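Local coordinates for SusD superfamily protein (Bacteroides thetaiotaomicron, PDB 3MCX) that is of unknown function but, as a SusD-family outer-membrane protein that binds zinc, probably takes part in capturing glycans at the cell surface, at residues G269-N282 with Y334-K347. Sequence-based numbering, arbitrary orientation.
Sequences GGTGGEGAPMVYAN and YLAKFPGKTGDDPK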
ATOM      1  N   GLY A 269       6.834 -20.105   7.630  1.00 14.62           N
ATOM      2  CA  GLY A 269       7.922 -19.125   7.828  1.00 13.53           C
ATOM      3  C   GLY A 269       7.466 -17.675   7.941  1.00 12.03           C
ATOM      4  O   GLY A 269       8.291 -16.738   7.910  1.00  9.84           O
ATOM      5  N   GLY A 270       6.151 -17.473   8.069  1.00 10.12           N
ATOM      6  CA  GLY A 270       5.606 -16.125   8.178  1.00  9.65           C
ATOM      7  C   GLY A 270       5.867 -15.370   6.886  1.00  9.22           C
ATOM      8  O   GLY A 270       5.788 -15.950   5.801  1.00 10.49           O
ATOM      9  N   THR A 271       6.197 -14.091   6.982  1.00  8.69           N
ATOM     10  CA  THR A 271       6.492 -13.318   5.772  1.00  8.35           C
ATOM     11  C   THR A 271       7.940 -13.517   5.283  1.00  7.78           C
ATOM     12  O   THR A 271       8.322 -12.990   4.245  1.00  7.91           O
ATOM     13  CB  THR A 271       6.195 -11.844   5.954  1.00  7.93           C
ATOM     14  OG1 THR A 271       6.869 -11.359   7.121  1.00  8.41           O
ATOM     15  CG2 THR A 271       4.656 -11.577   6.047  1.00  8.78           C
ATOM     16  N   GLY A 272       8.735 -14.309   5.997  1.00  7.96           N
ATOM     17  CA  GLY A 272      10.041 -14.709   5.486  1.00  7.85           C
ATOM     18  C   GLY A 272      11.100 -13.623   5.517  1.00  7.89           C
ATOM     19  O   GLY A 272      10.859 -12.491   5.937  1.00  7.50           O
ATOM     20  N   GLY A 273      12.284 -13.974   5.026  1.00  8.21           N
ATOM     21  CA  GLY A 273      13.383 -13.030   4.945  1.00  7.42           C
ATOM     22  C   GLY A 273      13.143 -11.895   3.981  1.00  6.34           C
ATOM     23  O   GLY A 273      13.580 -10.787   4.227  1.00  6.68           O
ATOM     24  N   GLU A 274      12.418 -12.152   2.890  1.00  6.50           N
ATOM     25  CA  GLU A 274      12.112 -11.103   1.916  1.00  6.12           C
ATOM     26  C   GLU A 274      10.977 -10.222   2.354  1.00  5.73           C
ATOM     27  O   GLU A 274      10.739  -9.167   1.784  1.00  7.09           O
ATOM     28  CB  GLU A 274      11.804 -11.696   0.527  1.00  6.45           C
ATOM     29  CG  GLU A 274      12.957 -12.402  -0.116  1.00  6.92           C
ATOM     30  CD  GLU A 274      14.072 -11.509  -0.631  1.00  7.20           C
ATOM     31  OE1 GLU A 274      13.946 -10.282  -0.605  1.00  6.95           O
ATOM     32  OE2 GLU A 274      15.126 -12.076  -1.054  1.00  8.15           O
ATOM     33  N   GLY A 275      10.212 -10.652   3.363  1.00  6.11           N
ATOM     34  CA  GLY A 275       9.093  -9.844   3.790  1.00  6.09           C
ATOM     35  C   GLY A 275       9.508  -8.463   4.258  1.00  6.51           C
ATOM     36  O   GLY A 275      10.582  -8.266   4.806  1.00  6.76           O
ATOM     37  N   ALA A 276       8.626  -7.487   4.057  1.00  7.28           N
ATOM     38  CA  ALA A 276       8.959  -6.122   4.433  1.00  6.73           C
ATOM     39  C   ALA A 276       9.459  -6.001   5.859  1.00  7.01           C
ATOM     40  O   ALA A 276      10.385  -5.244   6.093  1.00  6.28           O
ATOM     41  CB  ALA A 276       7.797  -5.128   4.146  1.00  7.05           C
ATOM     42  N   PRO A 277       8.820  -6.670   6.830  1.00  6.94           N
ATOM     43  CA  PRO A 277       9.282  -6.511   8.203  1.00  7.25           C
ATOM     44  C   PRO A 277      10.759  -6.906   8.386  1.00  6.86           C
ATOM     45  O   PRO A 277      11.502  -6.207   9.087  1.00  6.70           O
ATOM     46  CB  PRO A 277       8.304  -7.366   9.006  1.00  6.70           C
ATOM     47  CG  PRO A 277       7.030  -7.221   8.226  1.00  7.21           C
ATOM     48  CD  PRO A 277       7.500  -7.327   6.768  1.00  7.39           C
HETATM   49  N   MSE A 278      11.213  -7.985   7.748  1.00  5.90           N
HETATM   50  CA  MSE A 278      12.609  -8.369   7.815  1.00  6.58           C
HETATM   51  C   MSE A 278      13.488  -7.415   7.012  1.00  6.67           C
HETATM   52  O   MSE A 278      14.633  -7.159   7.383  1.00  6.79           O
HETATM   53  CB  MSE A 278      12.818  -9.821   7.366  1.00  7.56           C
HETATM   54  CG  MSE A 278      12.428 -10.814   8.428  1.00  7.10           C
HETATM   55 SE   MSE A 278      13.255 -10.607  10.168  0.75  7.13          SE
HETATM   56  CE  MSE A 278      15.074 -10.595   9.607  1.00  8.97           C
ATOM     57  N   VAL A 279      12.950  -6.886   5.920  1.00  6.63           N
ATOM     58  CA  VAL A 279      13.737  -5.952   5.115  1.00  6.51           C
ATOM     59  C   VAL A 279      13.904  -4.599   5.829  1.00  5.91           C
ATOM     60  O   VAL A 279      14.892  -3.905   5.600  1.00  6.35           O
ATOM     61  CB  VAL A 279      13.186  -5.877   3.667  1.00  6.48           C
ATOM     62  CG1 VAL A 279      14.021  -4.901   2.764  1.00  6.82           C
ATOM     63  CG2 VAL A 279      13.157  -7.301   3.081  1.00  6.82           C
ATOM     64  N   TYR A 280      13.006  -4.285   6.753  1.00  6.54           N
ATOM     65  CA  TYR A 280      13.171  -3.121   7.643  1.00  5.65           C
ATOM     66  C   TYR A 280      13.950  -3.452   8.919  1.00  5.96           C
ATOM     67  O   TYR A 280      14.234  -2.555   9.710  1.00  7.02           O
ATOM     68  CB  TYR A 280      11.770  -2.612   8.097  1.00  6.39           C
ATOM     69  CG  TYR A 280      11.054  -1.694   7.134  1.00  6.05           C
ATOM     70  CD1 TYR A 280      11.500  -0.387   6.932  1.00  7.74           C
ATOM     71  CD2 TYR A 280       9.904  -2.112   6.457  1.00  6.38           C
ATOM     72  CE1 TYR A 280      10.852   0.487   6.059  1.00  7.47           C
ATOM     73  CE2 TYR A 280       9.255  -1.249   5.573  1.00  8.03           C
ATOM     74  CZ  TYR A 280       9.737   0.032   5.374  1.00  7.58           C
ATOM     75  OH  TYR A 280       9.103   0.852   4.472  1.00  7.71           O
ATOM     76  N   ALA A 281      14.279  -4.727   9.172  1.00  5.09           N
ATOM     77  CA  ALA A 281      14.702  -5.146  10.498  1.00  5.24           C
ATOM     78  C   ALA A 281      16.020  -4.530  10.921  1.00  5.50           C
ATOM     79  O   ALA A 281      16.887  -4.220  10.095  1.00  5.60           O
ATOM     80  CB  ALA A 281      14.814  -6.686  10.550  1.00  5.86           C
ATOM     81  N   ASN A 282      16.120  -4.380  12.225  1.00  5.28           N
ATOM     82  CA  ASN A 282      17.280  -3.841  12.935  1.00  5.23           C
ATOM     83  C   ASN A 282      17.941  -5.035  13.590  1.00  5.45           C
ATOM     84  O   ASN A 282      17.626  -5.425  14.722  1.00  6.36           O
ATOM     85  CB  ASN A 282      16.780  -2.783  13.908  1.00  4.45           C
ATOM     86  CG  ASN A 282      17.859  -1.963  14.537  1.00  4.77           C
ATOM     87  OD1 ASN A 282      19.062  -2.213  14.369  1.00  5.16           O
ATOM     88  ND2 ASN A 282      17.425  -0.920  15.286  1.00  6.03           N
ATOM     89  N   TYR A 334      16.169   3.270  11.630  1.00  5.82           N
ATOM     90  CA  TYR A 334      15.419   2.017  11.542  1.00  6.10           C
ATOM     91  C   TYR A 334      13.966   2.273  11.932  1.00  6.52           C
ATOM     92  O   TYR A 334      13.715   2.891  12.972  1.00  6.90           O
ATOM     93  CB  TYR A 334      16.049   0.939  12.443  1.00  5.46           C
ATOM     94  CG  TYR A 334      17.412   0.525  11.929  1.00  6.06           C
ATOM     95  CD1 TYR A 334      18.501   1.270  12.195  1.00  3.98           C
ATOM     96  CD2 TYR A 334      17.586  -0.617  11.129  1.00  5.74           C
ATOM     97  CE1 TYR A 334      19.748   0.952  11.705  1.00  4.71           C
ATOM     98  CE2 TYR A 334      18.848  -0.951  10.625  1.00  5.93           C
ATOM     99  CZ  TYR A 334      19.926  -0.193  10.954  1.00  5.74           C
ATOM    100  OH  TYR A 334      21.205  -0.503  10.507  1.00  8.24           O
ATOM    101  N   LEU A 335      13.036   1.886  11.066  1.00  6.63           N
ATOM    102  CA  LEU A 335      11.612   2.050  11.311  1.00  6.80           C
ATOM    103  C   LEU A 335      11.114   0.862  12.110  1.00  7.01           C
ATOM    104  O   LEU A 335      11.316  -0.279  11.665  1.00  7.78           O
ATOM    105  CB  LEU A 335      10.878   2.137   9.966  1.00  7.70           C
ATOM    106  CG  LEU A 335       9.368   2.361  10.058  1.00  7.94           C
ATOM    107  CD1 LEU A 335       9.077   3.687  10.720  1.00  8.46           C
ATOM    108  CD2 LEU A 335       8.682   2.209   8.683  1.00  8.73           C
ATOM    109  N   ALA A 336      10.442   1.093  13.229  1.00  6.91           N
ATOM    110  CA  ALA A 336      10.044   0.015  14.157  1.00  6.96           C
ATOM    111  C   ALA A 336       8.530  -0.291  14.113  1.00  6.40           C
ATOM    112  O   ALA A 336       7.974  -0.764  15.089  1.00  7.16           O
ATOM    113  CB  ALA A 336      10.489   0.354  15.584  1.00  8.01           C
ATOM    114  N   LYS A 337       7.865  -0.009  13.005  1.00  6.71           N
ATOM    115  CA  LYS A 337       6.438  -0.268  12.880  1.00  6.98           C
ATOM    116  C   LYS A 337       6.054  -1.754  12.853  1.00  7.06           C
ATOM    117  O   LYS A 337       4.936  -2.070  13.185  1.00  6.92           O
ATOM    118  CB  LYS A 337       5.843   0.389  11.637  1.00  9.10           C
ATOM    119  CG  LYS A 337       5.509   1.815  11.828  1.00 10.94           C
ATOM    120  CD  LYS A 337       4.684   2.346  10.663  1.00 10.20           C
ATOM    121  CE  LYS A 337       4.293   3.758  10.995  1.00  9.81           C
ATOM    122  NZ  LYS A 337       3.636   4.468   9.897  1.00  8.24           N
ATOM    123  N   PHE A 338       6.959  -2.642  12.434  1.00  6.80           N
ATOM    124  CA  PHE A 338       6.599  -4.050  12.210  1.00  7.02           C
ATOM    125  C   PHE A 338       7.537  -4.983  12.975  1.00  7.18           C
ATOM    126  O   PHE A 338       8.264  -5.799  12.392  1.00  7.75           O
ATOM    127  CB  PHE A 338       6.620  -4.338  10.698  1.00  6.54           C
ATOM    128  CG  PHE A 338       5.939  -3.278   9.885  1.00  7.13           C
ATOM    129  CD1 PHE A 338       4.602  -2.979  10.106  1.00  6.41           C
ATOM    130  CD2 PHE A 338       6.658  -2.497   8.960  1.00  8.37           C
ATOM    131  CE1 PHE A 338       3.959  -1.945   9.371  1.00  9.54           C
ATOM    132  CE2 PHE A 338       6.016  -1.461   8.227  1.00  9.75           C
ATOM    133  CZ  PHE A 338       4.660  -1.196   8.452  1.00  9.03           C
ATOM    134  N   PRO A 339       7.509  -4.921  14.322  1.00  6.48           N
ATOM    135  CA  PRO A 339       8.483  -5.689  15.118  1.00  6.93           C
ATOM    136  C   PRO A 339       8.065  -7.146  15.367  1.00  6.75           C
ATOM    137  O   PRO A 339       8.819  -7.900  15.990  1.00  6.24           O
ATOM    138  CB  PRO A 339       8.488  -4.924  16.413  1.00  6.84           C
ATOM    139  CG  PRO A 339       7.012  -4.511  16.573  1.00  6.95           C
ATOM    140  CD  PRO A 339       6.625  -4.109  15.188  1.00  6.90           C
ATOM    141  N   GLY A 340       6.863  -7.540  14.922  1.00  6.74           N
ATOM    142  CA  GLY A 340       6.344  -8.881  15.204  1.00  7.15           C
ATOM    143  C   GLY A 340       5.469  -8.903  16.442  1.00  8.69           C
ATOM    144  O   GLY A 340       5.482  -7.961  17.247  1.00  8.80           O
ATOM    145  N   LYS A 341       4.730  -9.995  16.620  1.00  8.46           N
ATOM    146  CA  LYS A 341       3.737 -10.114  17.732  1.00  9.36           C
ATOM    147  C   LYS A 341       4.339 -10.144  19.117  1.00 12.01           C
ATOM    148  O   LYS A 341       3.657  -9.840  20.113  1.00 12.40           O
ATOM    149  CB  LYS A 341       2.897 -11.380  17.588  1.00  9.67           C
ATOM    150  CG  LYS A 341       2.289 -11.610  16.238  1.00  7.99           C
ATOM    151  CD  LYS A 341       1.163 -12.592  16.301  1.00  7.68           C
ATOM    152  CE  LYS A 341       0.756 -13.210  15.005  1.00  7.38           C
ATOM    153  NZ  LYS A 341       0.509 -12.266  13.909  1.00  6.29           N
ATOM    154  N   THR A 342       5.581 -10.602  19.219  1.00 13.63           N
ATOM    155  CA  THR A 342       6.258 -10.605  20.516  1.00 15.18           C
ATOM    156  C   THR A 342       7.348  -9.528  20.620  1.00 14.79           C
ATOM    157  O   THR A 342       8.044  -9.433  21.641  1.00 16.35           O
ATOM    158  CB  THR A 342       6.794 -12.019  20.882  1.00 16.03           C
ATOM    159  OG1 THR A 342       7.893 -12.380  20.043  1.00 21.32           O
ATOM    160  CG2 THR A 342       5.679 -13.092  20.756  1.00 18.83           C
ATOM    161  N   GLY A 343       7.465  -8.693  19.585  1.00 14.75           N
ATOM    162  CA  GLY A 343       8.355  -7.538  19.595  1.00 14.58           C
ATOM    163  C   GLY A 343       9.786  -7.793  19.151  1.00 14.27           C
ATOM    164  O   GLY A 343      10.575  -6.836  19.079  1.00 13.97           O
ATOM    165  N   ASP A 344      10.121  -9.058  18.856  1.00 14.19           N
ATOM    166  CA  ASP A 344      11.453  -9.439  18.371  1.00 13.87           C
ATOM    167  C   ASP A 344      11.476 -10.451  17.199  1.00 12.59           C
ATOM    168  O   ASP A 344      12.512 -11.050  16.931  1.00 14.61           O
ATOM    169  CB  ASP A 344      12.257  -9.990  19.533  1.00 14.00           C
ATOM    170  CG  ASP A 344      11.678 -11.284  20.074  1.00 16.83           C
ATOM    171  OD1 ASP A 344      10.615 -11.752  19.565  1.00 17.83           O
ATOM    172  OD2 ASP A 344      12.277 -11.849  21.035  1.00 22.13           O
ATOM    173  N   ASP A 345      10.334 -10.672  16.544  1.00 10.23           N
ATOM    174  CA  ASP A 345      10.335 -11.539  15.289  0.60  9.62           C
ATOM    175  C   ASP A 345       9.377 -10.960  14.308  1.00  8.23           C
ATOM    176  O   ASP A 345       8.176 -11.268  14.185  1.00  8.12           O
ATOM    177  CB  ASP A 345      10.194 -13.085  15.330  0.60 10.31           C
ATOM    178  CG  ASP A 345      10.473 -13.783  13.896  0.60 10.60           C
ATOM    179  OD1 ASP A 345      10.908 -13.092  12.885  0.60  3.54           O
ATOM    180  OD2 ASP A 345      10.245 -15.056  13.797  0.60 12.02           O
ATOM    181  N   PRO A 346       9.995 -10.085  13.497  1.00  7.77           N
ATOM    182  CA  PRO A 346       9.216  -9.411  12.479  1.00  7.54           C
ATOM    183  C   PRO A 346       8.432 -10.297  11.522  1.00  7.48           C
ATOM    184  O   PRO A 346       7.433  -9.839  10.962  1.00  6.65           O
ATOM    185  CB  PRO A 346      10.280  -8.590  11.728  1.00  7.35           C
ATOM    186  CG  PRO A 346      11.304  -8.312  12.764  1.00  8.94           C
ATOM    187  CD  PRO A 346      11.382  -9.576  13.546  1.00  8.82           C
ATOM    188  N   LYS A 347       8.914 -11.512  11.296  1.00  6.64           N
ATOM    189  CA  LYS A 347       8.240 -12.432  10.377  1.00  6.89           C
ATOM    190  C   LYS A 347       6.836 -12.807  10.818  1.00  7.51           C
ATOM    191  O   LYS A 347       6.067 -13.363  10.015  1.00  8.28           O
ATOM    192  CB  LYS A 347       9.085 -13.687  10.174  1.00  7.59           C
ATOM    193  CG  LYS A 347      10.347 -13.417   9.416  1.00  8.14           C
ATOM    194  CD  LYS A 347      11.096 -14.703   9.081  1.00 12.45           C
ATOM    195  CE  LYS A 347      11.635 -15.378  10.281  1.00 16.07           C
ATOM    196  NZ  LYS A 347      12.700 -14.592  10.963  1.00 20.85           N
TER
HETATM  197  O   HOH W   1       5.455 -10.127   8.968  1.00  7.90           O
HETATM  198  O   HOH W   2      10.576  -4.856  11.199  1.00  8.93           O
HETATM  199  O   HOH W   3      13.544  -1.822  12.331  1.00  6.96           O
HETATM  200  O   HOH W   4      14.306   0.164   9.015  1.00  7.32           O
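P277 packs against P346, CB to CB at 3.6 Å, and its CG rests on CB of F338. With Y280 and L335 they form the apolar, mostly buried side. L335 CD2 sits over one face of the Y280 ring, 4.2 Å from its centroid, as a CH-pi contact. F338 CD2 touches Y280 CD2. W46 of helix 44-51 also packs on P277. At the partly exposed end, K347 lies across the G269-G272 turn. Even there one spot is tight, K347 CG on CG of selenomethionine M278 at 3.5 Å. Bends at chi3 and chi4 (-67° and -66°) fold its NZ back to D345 OD1, a 3.0 Å salt bridge. The same oxygen takes K347 N in an Asx turn, from the opposite face of the carboxylate. At the other end the N282 amide stacks on the Y334 ring, planes 11° apart, while its OD1 accepts from V317 N. An alanine in place of Y334 would probably leave this amide without its stacking surface. The chemistry implies a largely apolar join of helix 276-279 and its flanking loops to strand 334-335 and the loop after it, with one direct backbone bond, T271 N to K347 O at 3.1 Å, and four water bridges, mostly between backbone groups.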